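Local coordinates for protein Alpha/beta hydrolase (Paenibacillus sp. VTT E-133280, PDB 6TJ2) that probably acts as an extracellular methyl salicylate esterase of the alpha/beta-hydrolase fold, related to tobacco salicylic acid binding protein 2, at residues 173-178 / 209-214; 100-103 / 107-110; 65-70 / 277-282. One frame throughout, in Å; residues are numbered along the deposited sequence.

Interaction 1 (173-178 / 209-214); sequences NTITLP and PLFEKL
The F211 ring receives I175 at its edge: the terminal methyl CD1 of I175 lies near the plane of the ring, 4.1 Å from CE2 of F211. R167, on helix 157-170, makes a cation-pi interaction with the same ring, while E164 and A152 also touch the F211 side chain. The methyl that meets F211 has a second partner, since I175 CD1 is likewise 4.1 Å from CD2 of L210. Here the two aliphatic chains point at one another and meet tip to tip. Both reach well forward to do so: I175 is extended through chi2 (168°), and L210, with chi2 of 57°, keeps CD1 folded back beside CA and sends CD2 out as its leading methyl. One methyl thus bridges two consecutive residues of the short helix 208-211, and although I175 and L210 are buried the whole contact covers only 82 Å². The backbones stay well apart, with CA of I175 and CA of L210 separated by 10.0 Å. On the strand side, L166 and R167 also touch I175, whose carbonyl oxygen accepts a hydrogen bond from W54 NE1. Strand 174-175 pairs antiparallel with 205-206, and these elements, inserted between core strands 134-139 and 226-231, are consistent with the cap of an alpha/beta hydrolase, as in SABP2.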
loop_
_atom_site.group_PDB
_atom_site.type_symbol
_atom_site.label_atom_id
_atom_site.label_comp_id
_atom_site.label_asym_id
_atom_site.label_seq_id
_atom_site.Cartn_x
_atom_site.Cartn_y
_atom_site.Cartn_z
ATOM N N ASN A 173 -34.343 3.083 -14.023
ATOM C CA ASN A 173 -33.587 3.844 -13.007
ATOM C C ASN A 173 -32.853 2.892 -12.060
ATOM O O ASN A 173 -32.664 3.298 -10.922
ATOM C CB ASN A 173 -34.453 4.821 -12.231
ATOM C CG ASN A 173 -33.666 5.891 -11.514
ATOM O OD1 ASN A 173 -33.944 6.202 -10.332
ATOM N ND2 ASN A 173 -32.722 6.486 -12.204
ATOM N N THR A 174 -32.340 1.783 -12.556
ATOM C CA THR A 174 -31.528 0.876 -11.728
ATOM C C THR A 174 -30.207 0.588 -12.413
ATOM O O THR A 174 -30.058 0.731 -13.648
ATOM C CB THR A 174 -32.236 -0.416 -11.349
ATOM O OG1 THR A 174 -32.498 -1.237 -12.498
ATOM C CG2 THR A 174 -33.540 -0.162 -10.604
ATOM N N ILE A 175 -29.227 0.206 -11.603
ATOM C CA ILE A 175 -27.932 -0.254 -12.128
ATOM C C ILE A 175 -27.716 -1.671 -11.659
ATOM O O ILE A 175 -27.695 -1.948 -10.451
ATOM C CB ILE A 175 -26.793 0.640 -11.609
ATOM C CG1 ILE A 175 -26.949 2.061 -12.156
ATOM C CG2 ILE A 175 -25.453 0.033 -11.988
ATOM C CD1 ILE A 175 -26.042 3.091 -11.457
ATOM N N THR A 176 -27.558 -2.562 -12.627
ATOM C CA THR A 176 -27.171 -3.957 -12.375
ATOM C C THR A 176 -25.701 -4.102 -12.725
ATOM O O THR A 176 -25.344 -3.848 -13.891
ATOM C CB THR A 176 -28.036 -4.946 -13.150
ATOM O OG1 THR A 176 -29.409 -4.743 -12.788
ATOM C CG2 THR A 176 -27.636 -6.379 -12.894
ATOM N N LEU A 177 -24.874 -4.488 -11.785
ATOM C CA LEU A 177 -23.463 -4.702 -12.072
ATOM C C LEU A 177 -23.316 -5.895 -12.990
ATOM O O LEU A 177 -23.851 -6.942 -12.665
ATOM C CB LEU A 177 -22.666 -4.987 -10.801
ATOM C CG LEU A 177 -22.624 -3.884 -9.768
ATOM C CD1 LEU A 177 -21.955 -4.399 -8.487
ATOM C CD2 LEU A 177 -21.937 -2.686 -10.369
ATOM N N PRO A 178 -22.589 -5.844 -14.103
ATOM C CA PRO A 178 -22.302 -7.032 -14.893
ATOM C C PRO A 178 -21.481 -8.000 -14.052
ATOM O O PRO A 178 -20.584 -7.549 -13.298
ATOM C CB PRO A 178 -21.534 -6.560 -16.122
ATOM C CG PRO A 178 -21.862 -5.089 -16.181
ATOM C CD PRO A 178 -22.127 -4.635 -14.767
ATOM N N PRO A 209 -29.846 7.991 -5.725
ATOM C CA PRO A 209 -29.003 8.412 -4.624
ATOM C C PRO A 209 -27.513 8.407 -4.970
ATOM O O PRO A 209 -26.765 9.072 -4.231
ATOM C CB PRO A 209 -29.329 7.409 -3.506
ATOM C CG PRO A 209 -30.717 6.937 -3.843
ATOM C CD PRO A 209 -30.713 6.861 -5.367
ATOM N N LEU A 210 -27.111 7.654 -5.948
ATOM C CA LEU A 210 -25.674 7.600 -6.330
ATOM C C LEU A 210 -25.271 8.881 -7.050
ATOM O O LEU A 210 -24.095 9.232 -7.037
ATOM C CB LEU A 210 -25.430 6.382 -7.206
ATOM C CG LEU A 210 -25.292 5.042 -6.484
ATOM C CD1 LEU A 210 -26.511 4.707 -5.636
ATOM C CD2 LEU A 210 -25.071 3.941 -7.528
ATOM N N PHE A 211 -26.201 9.573 -7.689
ATOM C CA PHE A 211 -25.891 10.736 -8.549
ATOM C C PHE A 211 -26.317 12.046 -7.903
ATOM O O PHE A 211 -25.940 13.127 -8.431
ATOM C CB PHE A 211 -26.552 10.577 -9.910
ATOM C CG PHE A 211 -25.980 9.454 -10.713
ATOM C CD1 PHE A 211 -24.869 9.688 -11.513
ATOM C CD2 PHE A 211 -26.497 8.183 -10.661
ATOM C CE1 PHE A 211 -24.293 8.659 -12.235
ATOM C CE2 PHE A 211 -25.928 7.163 -11.409
ATOM C CZ PHE A 211 -24.815 7.387 -12.166
ATOM N N GLU A 212 -27.020 12.048 -6.781
ATOM C CA GLU A 212 -27.445 13.306 -6.113
ATOM C C GLU A 212 -26.252 13.986 -5.461
ATOM O O GLU A 212 -25.416 13.357 -4.756
ATOM C CB GLU A 212 -28.530 13.022 -5.080
ATOM C CG GLU A 212 -29.857 12.636 -5.644
ATOM C CD GLU A 212 -30.854 12.361 -4.553
ATOM O OE1 GLU A 212 -30.871 11.243 -4.029
ATOM O OE2 GLU A 212 -31.644 13.293 -4.241
ATOM N N LYS A 213 -26.156 15.297 -5.655
ATOM C CA LYS A 213 -25.186 16.151 -4.942
ATOM C C LYS A 213 -25.573 16.269 -3.494
ATOM O O LYS A 213 -26.767 16.501 -3.221
ATOM C CB LYS A 213 -25.167 17.551 -5.551
ATOM C CG LYS A 213 -24.822 17.559 -7.011
ATOM C CD LYS A 213 -23.653 16.746 -7.461
ATOM C CE LYS A 213 -23.128 17.356 -8.749
ATOM N NZ LYS A 213 -22.232 16.437 -9.532
ATOM N N LEU A 214 -24.657 16.044 -2.563
ATOM C CA LEU A 214 -24.995 16.076 -1.141
ATOM C C LEU A 214 -24.548 17.355 -0.467
ATOM O O LEU A 214 -23.417 17.777 -0.649
ATOM C CB LEU A 214 -24.375 14.834 -0.501
ATOM C CG LEU A 214 -24.780 13.511 -1.134
ATOM C CD1 LEU A 214 -24.027 12.386 -0.487
ATOM C CD2 LEU A 214 -26.279 13.269 -0.983
#

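Interaction 2 (100-103 / 107-110); sequences VDYI and DLKD
I103 and L108 are joined first through the backbone, and the bond illustrates how a helix is brought to a stop. L108 N donates to I103 O at 3.0 Å, nearly straight at 168°, with the donor tilted 20° from the carbonyl plane. D107 N is equally close to that oxygen, but its angle is too poor for a bond. D107 has positive phi, and two bonds lead back into the last turn, so the end of helix 92-105 is a Schellman motif.

Apolar contacts follow the same path. CG2 of I103 lies 4.2 Å from CB of L108, the hydrophobic pairing that often accompanies this cap. From the preceding residue of the helix, the Y102 ring approaches L108 obliquely, its CE2 being 4.1 Å from L108 CD1; CG of Y102 stands anti to the backbone N (chi1 173°), which carries the ring toward the leucine. Y75 of strand 73-75 touches both Y102 and L108, and V126 lies against I103.

The charged groups face elsewhere. The CB of D107 is directed away from 100-103, and its OD1 forms a salt bridge with R133 NH1, which also bonds L108 O; K109 NZ adds a weak bond to D107 OD2 at 3.3 Å. The chemistry implies a division of labour: the backbone bond and buried leucine close the helix, while the charged groups of D107 and K109 lie on the exposed side, where R133 is the stronger partner.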
loop_
_atom_site.group_PDB
_atom_site.type_symbol
_atom_site.label_atom_id
_atom_site.label_comp_id
_atom_site.label_asym_id
_atom_site.label_seq_id
_atom_site.Cartn_x
_atom_site.Cartn_y
_atom_site.Cartn_z
ATOM N N VAL A 100 -32.384 7.407 10.138
ATOM C CA VAL A 100 -32.599 8.303 11.311
ATOM C C VAL A 100 -33.828 7.813 12.075
ATOM O O VAL A 100 -33.783 7.765 13.336
ATOM C CB VAL A 100 -32.758 9.764 10.865
ATOM C CG1 VAL A 100 -33.258 10.633 12.003
ATOM C CG2 VAL A 100 -31.446 10.288 10.285
ATOM N N ASP A 101 -34.897 7.463 11.381
ATOM C CA ASP A 101 -36.131 7.000 12.076
ATOM C C ASP A 101 -35.846 5.699 12.814
ATOM O O ASP A 101 -36.388 5.498 13.903
ATOM C CB ASP A 101 -37.277 6.856 11.095
ATOM C CG ASP A 101 -37.875 8.161 10.572
ATOM O OD1 ASP A 101 -37.632 9.206 11.188
ATOM O OD2 ASP A 101 -38.597 8.030 9.550
ATOM N N TYR A 102 -35.055 4.798 12.251
ATOM C CA TYR A 102 -34.725 3.518 12.941
ATOM C C TYR A 102 -33.987 3.840 14.232
ATOM O O TYR A 102 -34.316 3.279 15.327
ATOM C CB TYR A 102 -33.891 2.660 11.977
ATOM C CG TYR A 102 -33.336 1.403 12.561
ATOM C CD1 TYR A 102 -33.964 0.185 12.352
ATOM C CD2 TYR A 102 -32.116 1.420 13.225
ATOM C CE1 TYR A 102 -33.438 -0.982 12.877
ATOM C CE2 TYR A 102 -31.585 0.266 13.750
ATOM C CZ TYR A 102 -32.230 -0.948 13.549
ATOM O OH TYR A 102 -31.689 -2.135 14.019
ATOM N N ILE A 103 -33.008 4.726 14.184
ATOM C CA ILE A 103 -32.190 5.137 15.356
ATOM C C ILE A 103 -33.107 5.782 16.399
ATOM O O ILE A 103 -33.016 5.416 17.591
ATOM C CB ILE A 103 -31.062 6.086 14.921
ATOM C CG1 ILE A 103 -29.998 5.313 14.150
ATOM C CG2 ILE A 103 -30.451 6.838 16.090
ATOM C CD1 ILE A 103 -29.101 6.147 13.282
ATOM N N ASP A 107 -34.314 4.465 20.111
ATOM C CA ASP A 107 -33.622 5.414 20.994
ATOM C C ASP A 107 -32.147 5.007 21.150
ATOM O O ASP A 107 -31.571 5.072 22.251
ATOM C CB ASP A 107 -34.358 5.613 22.343
ATOM C CG ASP A 107 -33.835 6.821 23.096
ATOM O OD1 ASP A 107 -33.435 7.799 22.483
ATOM O OD2 ASP A 107 -33.685 6.761 24.336
ATOM N N LEU A 108 -31.446 4.765 20.059
ATOM C CA LEU A 108 -30.048 4.292 20.118
ATOM C C LEU A 108 -29.168 5.485 20.446
ATOM O O LEU A 108 -29.416 6.590 19.898
ATOM C CB LEU A 108 -29.632 3.684 18.783
ATOM C CG LEU A 108 -30.426 2.459 18.367
ATOM C CD1 LEU A 108 -29.909 1.832 17.089
ATOM C CD2 LEU A 108 -30.465 1.420 19.468
ATOM N N LYS A 109 -28.168 5.309 21.314
ATOM C CA LYS A 109 -27.192 6.362 21.575
ATOM C C LYS A 109 -25.848 5.758 21.987
ATOM O O LYS A 109 -25.767 4.537 22.230
ATOM C CB LYS A 109 -27.729 7.389 22.555
ATOM C CG LYS A 109 -28.259 6.746 23.787
ATOM C CD LYS A 109 -29.037 7.702 24.709
ATOM C CE LYS A 109 -30.493 7.895 24.358
ATOM N NZ LYS A 109 -31.213 8.555 25.471
ATOM N N ASP A 110 -24.854 6.609 21.916
ATOM C CA ASP A 110 -23.452 6.303 22.242
ATOM C C ASP A 110 -22.994 5.099 21.416
ATOM O O ASP A 110 -22.308 4.224 21.932
ATOM C CB ASP A 110 -23.327 6.028 23.748
ATOM C CG ASP A 110 -21.897 6.063 24.250
ATOM O OD1 ASP A 110 -21.087 6.911 23.761
ATOM O OD2 ASP A 110 -21.612 5.224 25.151
#

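Interaction 3 (65-70 / 277-282); sequences SELRKL and ELMVKA
Beside L67 and L70, which pack against V280, helix 61-69 carries the shortest polar bond within the two segments: K69 NZ meets E66 OE2 at 2.8 Å in a salt bridge. The lysine nitrogen approaches from above the carboxylate, 39° out of its plane. This pair sits within one helix, one turn apart; the contact between the helices is itself apolar.

L67 spreads its two methyls over neighbouring partners. CD2 slides past V280, the two side chains running in opposite directions, and comes within 3.8 Å of V280 CG2. CD1 instead lies 4.0 Å from SD of M279, whose chain is extended beyond CG (chi2 171°) and crosses the leucine at about a right angle. At the outer end of the contact L70 CD1 reaches V280 CG2 more distantly, at 4.5 Å. A forked leucine thereby occupies the junction of two consecutive helical residues.

A276 touches both E66 and L67, prolonging the interface along helix 272-283, and H72 touches both L67 and V280. Helix 61-69 belongs to the crossover between the parallel strands 46-50 and 73-75; helix 272-283 follows strand 256-260 and rests L278 and M279 on strand 226-231.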
loop_
_atom_site.group_PDB
_atom_site.type_symbol
_atom_site.label_atom_id
_atom_site.label_comp_id
_atom_site.label_asym_id
_atom_site.label_seq_id
_atom_site.Cartn_x
_atom_site.Cartn_y
_atom_site.Cartn_z
ATOM N N SER A 65 -22.670 -11.425 13.505
ATOM C CA SER A 65 -22.722 -12.598 14.412
ATOM C C SER A 65 -21.397 -12.685 15.164
ATOM O O SER A 65 -21.383 -12.896 16.408
ATOM C CB SER A 65 -22.931 -13.849 13.655
ATOM O OG SER A 65 -22.819 -14.964 14.501
ATOM N N GLU A 66 -20.266 -12.478 14.506
ATOM C CA GLU A 66 -18.944 -12.538 15.200
ATOM C C GLU A 66 -18.786 -11.373 16.162
ATOM O O GLU A 66 -18.168 -11.533 17.234
ATOM C CB GLU A 66 -17.808 -12.651 14.183
ATOM C CG GLU A 66 -17.804 -13.965 13.442
ATOM C CD GLU A 66 -17.619 -15.203 14.293
ATOM O OE1 GLU A 66 -16.827 -15.128 15.225
ATOM O OE2 GLU A 66 -18.217 -16.246 13.930
ATOM N N LEU A 67 -19.242 -10.179 15.822
ATOM C CA LEU A 67 -19.214 -9.044 16.758
ATOM C C LEU A 67 -20.033 -9.350 18.001
ATOM O O LEU A 67 -19.570 -9.004 19.125
ATOM C CB LEU A 67 -19.711 -7.769 16.090
ATOM C CG LEU A 67 -18.715 -7.060 15.199
ATOM C CD1 LEU A 67 -19.454 -6.001 14.352
ATOM C CD2 LEU A 67 -17.599 -6.436 15.992
ATOM N N ARG A 68 -21.189 -9.984 17.840
ATOM C CA ARG A 68 -22.045 -10.286 19.005
ATOM C C ARG A 68 -21.337 -11.316 19.907
ATOM O O ARG A 68 -21.450 -11.215 21.123
ATOM C CB ARG A 68 -23.418 -10.774 18.567
ATOM C CG ARG A 68 -24.264 -9.687 17.930
ATOM C CD ARG A 68 -25.670 -10.148 17.556
ATOM N NE ARG A 68 -26.320 -9.167 16.699
ATOM C CZ ARG A 68 -26.512 -9.256 15.410
ATOM N NH1 ARG A 68 -26.256 -10.378 14.753
ATOM N NH2 ARG A 68 -26.981 -8.222 14.734
ATOM N N LYS A 69 -20.597 -12.249 19.324
ATOM C CA LYS A 69 -19.856 -13.256 20.126
ATOM C C LYS A 69 -18.793 -12.566 20.964
ATOM O O LYS A 69 -18.432 -13.154 22.011
ATOM C CB LYS A 69 -19.227 -14.318 19.239
ATOM C CG LYS A 69 -20.199 -15.237 18.529
ATOM C CD LYS A 69 -19.441 -16.168 17.600
ATOM C CE LYS A 69 -20.322 -17.028 16.731
ATOM N NZ LYS A 69 -19.474 -17.892 15.868
ATOM N N LEU A 70 -18.239 -11.428 20.564
ATOM C CA LEU A 70 -17.252 -10.648 21.325
ATOM C C LEU A 70 -17.923 -9.790 22.390
ATOM O O LEU A 70 -17.195 -9.069 23.093
ATOM C CB LEU A 70 -16.462 -9.778 20.336
ATOM C CG LEU A 70 -15.563 -10.529 19.372
ATOM C CD1 LEU A 70 -15.004 -9.610 18.314
ATOM C CD2 LEU A 70 -14.453 -11.244 20.125
ATOM N N GLU A 277 -12.906 -8.209 14.451
ATOM C CA GLU A 277 -11.757 -7.678 15.204
ATOM C C GLU A 277 -11.291 -6.349 14.617
ATOM O O GLU A 277 -10.965 -5.436 15.382
ATOM C CB GLU A 277 -10.632 -8.705 15.223
ATOM C CG GLU A 277 -10.967 -9.964 15.990
ATOM C CD GLU A 277 -9.929 -11.059 15.756
ATOM O OE1 GLU A 277 -9.026 -10.898 14.877
ATOM O OE2 GLU A 277 -10.017 -12.074 16.437
ATOM N N LEU A 278 -11.265 -6.232 13.314
ATOM C CA LEU A 278 -10.881 -4.973 12.679
ATOM C C LEU A 278 -11.861 -3.850 12.972
ATOM O O LEU A 278 -11.478 -2.680 13.213
ATOM C CB LEU A 278 -10.728 -5.108 11.161
ATOM C CG LEU A 278 -9.518 -5.942 10.721
ATOM C CD1 LEU A 278 -9.625 -6.277 9.261
ATOM C CD2 LEU A 278 -8.207 -5.196 11.038
ATOM N N MET A 279 -13.149 -4.190 13.009
ATOM C CA MET A 279 -14.170 -3.172 13.304
ATOM C C MET A 279 -14.059 -2.714 14.740
ATOM O O MET A 279 -14.254 -1.527 15.018
ATOM C CB MET A 279 -15.566 -3.733 13.012
ATOM C CG MET A 279 -15.766 -3.925 11.527
ATOM S SD MET A 279 -17.273 -4.807 11.180
ATOM C CE MET A 279 -17.551 -4.429 9.451
ATOM N N VAL A 280 -13.697 -3.608 15.678
ATOM C CA VAL A 280 -13.429 -3.154 17.068
ATOM C C VAL A 280 -12.206 -2.260 17.084
ATOM O O VAL A 280 -12.182 -1.275 17.783
ATOM C CB VAL A 280 -13.298 -4.390 17.981
ATOM C CG1 VAL A 280 -12.817 -4.021 19.392
ATOM C CG2 VAL A 280 -14.615 -5.157 18.055
ATOM N N LYS A 281 -11.143 -2.617 16.370
ATOM C CA LYS A 281 -9.914 -1.784 16.350
ATOM C C LYS A 281 -10.186 -0.391 15.783
ATOM O O LYS A 281 -9.657 0.617 16.261
ATOM C CB LYS A 281 -8.853 -2.440 15.478
ATOM C CG LYS A 281 -7.928 -3.418 16.182
ATOM C CD LYS A 281 -6.827 -3.872 15.203
ATOM C CE LYS A 281 -5.567 -3.047 15.024
ATOM N NZ LYS A 281 -4.493 -3.920 14.439
ATOM N N ALA A 282 -11.142 -0.274 14.833
ATOM C CA ALA A 282 -11.528 0.998 14.232
ATOM C C ALA A 282 -12.536 1.760 15.109
ATOM O O ALA A 282 -12.522 2.976 15.138
ATOM C CB ALA A 282 -12.052 0.732 12.837
#

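The three contacts lie in separate parts of one fold. Interactions 2 and 3 belong to the helices and loops around the parallel sheet, their centres 20 Å apart and nearest atoms about 8 Å apart. Interaction 1, in the probable cap, lies on the opposite side of the chain's centre from interaction 3, about 30 Å between centres, and 26 Å from interaction 2. Helix 92-105 nevertheless spans part of that gap: P209 packs on it near its start, and interaction 2 closes its end. The chain then enters strand 111-117, which ends at S117, the presumed nucleophile of a triad with H264 and D234. Interaction 3 encloses both other contacts along the sequence.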